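Local coordinates for galactose mutarotase-like protein (Clostridium acetobutylicum, PDB 3OS7) that probably binds carbohydrate and may act as an aldose 1-epimerase of the galactose mutarotase type, at residues P80-D85 with S215-T220. Sequence-based numbering, arbitrary orientation.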
loop_
_atom_site.group_PDB
_atom_site.type_symbol
_atom_site.label_atom_id
_atom_site.label_comp_id
_atom_site.label_asym_id
_atom_site.label_seq_id
_atom_site.Cartn_x
_atom_site.Cartn_y
_atom_site.Cartn_z
ATOM N N PRO A 80 7.640 5.270 -1.671
ATOM C CA PRO A 80 6.509 5.758 -0.887
ATOM C C PRO A 80 6.822 7.120 -0.280
ATOM O O PRO A 80 7.871 7.332 0.289
ATOM C CB PRO A 80 6.352 4.698 0.209
ATOM C CG PRO A 80 7.705 4.190 0.417
ATOM C CD PRO A 80 8.421 4.264 -0.918
ATOM N N ASN A 81 5.886 8.044 -0.396
ATOM C CA ASN A 81 5.991 9.332 0.239
ATOM C C ASN A 81 7.146 10.168 -0.328
ATOM O O ASN A 81 7.588 9.927 -1.479
ATOM C CB ASN A 81 6.068 9.144 1.759
ATOM C CG ASN A 81 5.357 10.254 2.510
ATOM O OD1 ASN A 81 5.855 11.369 2.588
ATOM N ND2 ASN A 81 4.182 9.958 3.038
ATOM N N ARG A 82 7.658 11.109 0.467
ATOM C CA ARG A 82 8.477 12.219 -0.021
ATOM C C ARG A 82 10.000 12.019 -0.097
ATOM O O ARG A 82 10.605 11.349 0.734
ATOM C CB ARG A 82 8.180 13.462 0.820
ATOM C CG ARG A 82 6.758 13.921 0.706
ATOM C CD ARG A 82 6.388 14.752 1.908
ATOM N NE ARG A 82 5.054 15.293 1.724
ATOM C CZ ARG A 82 3.936 14.706 2.107
ATOM N NH1 ARG A 82 3.949 13.549 2.754
ATOM N NH2 ARG A 82 2.792 15.305 1.855
ATOM N N ILE A 83 10.594 12.582 -1.154
ATOM C CA ILE A 83 12.030 12.800 -1.236
ATOM C C ILE A 83 12.256 14.304 -1.256
ATOM O O ILE A 83 11.780 15.003 -2.189
ATOM C CB ILE A 83 12.682 12.181 -2.502
ATOM C CG1 ILE A 83 12.328 10.693 -2.681
ATOM C CG2 ILE A 83 14.225 12.431 -2.526
ATOM C CD1 ILE A 83 12.673 9.797 -1.538
ATOM N N ASP A 84 12.977 14.795 -0.246
ATOM C CA ASP A 84 13.297 16.216 -0.095
ATOM C C ASP A 84 13.902 16.857 -1.341
ATOM O O ASP A 84 14.943 16.412 -1.852
ATOM C CB ASP A 84 14.239 16.346 1.141
ATOM C CG ASP A 84 14.605 17.782 1.491
ATOM O OD1 ASP A 84 14.202 18.721 0.772
ATOM O OD2 ASP A 84 15.309 17.947 2.532
ATOM N N ASP A 85 13.225 17.889 -1.883
ATOM C CA ASP A 85 13.703 18.595 -3.095
ATOM C C ASP A 85 13.837 17.696 -4.323
ATOM O O ASP A 85 14.470 18.068 -5.311
ATOM C CB ASP A 85 15.045 19.337 -2.834
ATOM C CG ASP A 85 14.923 20.491 -1.872
ATOM O OD1 ASP A 85 13.796 20.987 -1.636
ATOM O OD2 ASP A 85 15.976 20.902 -1.321
ATOM N N SER A 215 7.476 21.058 8.761
ATOM C CA SER A 215 6.388 21.732 8.052
ATOM C C SER A 215 6.340 21.356 6.560
ATOM O O SER A 215 5.340 21.628 5.908
ATOM C CB SER A 215 6.537 23.241 8.211
ATOM O OG SER A 215 7.713 23.657 7.561
ATOM N N ARG A 216 7.397 20.711 6.035
ATOM C CA ARG A 216 7.366 20.147 4.672
ATOM C C ARG A 216 7.020 18.658 4.648
ATOM O O ARG A 216 7.114 17.993 3.626
ATOM C CB ARG A 216 8.705 20.412 3.991
ATOM C CG ARG A 216 8.934 21.885 3.706
ATOM C CD ARG A 216 10.311 22.154 3.171
ATOM N NE ARG A 216 10.518 21.439 1.920
ATOM C CZ ARG A 216 11.681 20.963 1.487
ATOM N NH1 ARG A 216 12.800 21.100 2.194
ATOM N NH2 ARG A 216 11.726 20.342 0.318
ATOM N N ASN A 217 6.581 18.142 5.790
ATOM C CA ASN A 217 6.259 16.738 5.969
ATOM C C ASN A 217 7.424 15.759 5.837
ATOM O O ASN A 217 7.202 14.580 5.637
ATOM C CB ASN A 217 5.047 16.319 5.113
ATOM C CG ASN A 217 3.743 16.933 5.622
ATOM O OD1 ASN A 217 3.616 17.240 6.797
ATOM N ND2 ASN A 217 2.788 17.104 4.743
ATOM N N LEU A 218 8.641 16.261 6.027
ATOM C CA LEU A 218 9.870 15.459 6.061
ATOM C C LEU A 218 10.186 15.131 7.525
ATOM O O LEU A 218 9.968 15.961 8.404
ATOM C CB LEU A 218 11.029 16.234 5.438
ATOM C CG LEU A 218 10.782 16.674 3.991
ATOM C CD1 LEU A 218 11.803 17.758 3.551
ATOM C CD2 LEU A 218 10.806 15.485 3.100
ATOM N N PRO A 219 10.690 13.918 7.789
ATOM C CA PRO A 219 11.032 13.612 9.183
ATOM C C PRO A 219 12.123 14.480 9.710
ATOM O O PRO A 219 13.092 14.801 8.987
ATOM C CB PRO A 219 11.533 12.164 9.135
ATOM C CG PRO A 219 11.133 11.646 7.800
ATOM C CD PRO A 219 10.974 12.795 6.885
ATOM N N THR A 220 12.004 14.844 10.985
ATOM C CA THR A 220 13.098 15.545 11.656
ATOM C C THR A 220 14.213 14.607 12.033
ATOM O O THR A 220 15.333 15.048 12.297
ATOM C CB THR A 220 12.632 16.275 12.915
ATOM O OG1 THR A 220 12.279 15.318 13.915
ATOM C CG2 THR A 220 11.449 17.152 12.616
#
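A bend at chi3 (61°) turns the end of the R216 side chain towards D84, whose CG stands anti to the backbone N, and the guanidinium and carboxylate meet in a salt-bridge network completed by D85. The network joins strand 82-90 to the turn leading into strand 219-220, in the antiparallel beta-sandwich fold of the galactose mutarotase family. NH2 of R216 lies 3.0 Å from OD1 of D84, approaching from above the carboxylate plane, and the bond is well bent, with an N-H...O angle of 136°. NH1 adds a weak bond to the same oxygen. D85 contributes OD1, 2.9 Å from NH2 of R216, in another weak hydrogen bond, its carboxylate turned only 21° from the guanidinium plane. Two acidic groups thus share one arginine, whose NE is held by the carbonyl of N104, while D85 OD1 also accepts from N105.

L218 packs against the same groups: its CD1 lies over the centre of one face of the R216 guanidinium and 3.5 Å from CG of D84, while CD2 rests against CB of R82.

Further along, R82 runs extended from CG to NE beside N217. OD1 of N81 accepts from both N and NH1 of R82, helping to fix the guanidinium, and E101 pairs with NH2. A bound tartrate, probably from crystallisation, lies close to R82 and may mark a pocket. Contact with N217 is by packing: its CB sits over one guanidinium face, offset toward the rim, 3.5 Å from NE of R82.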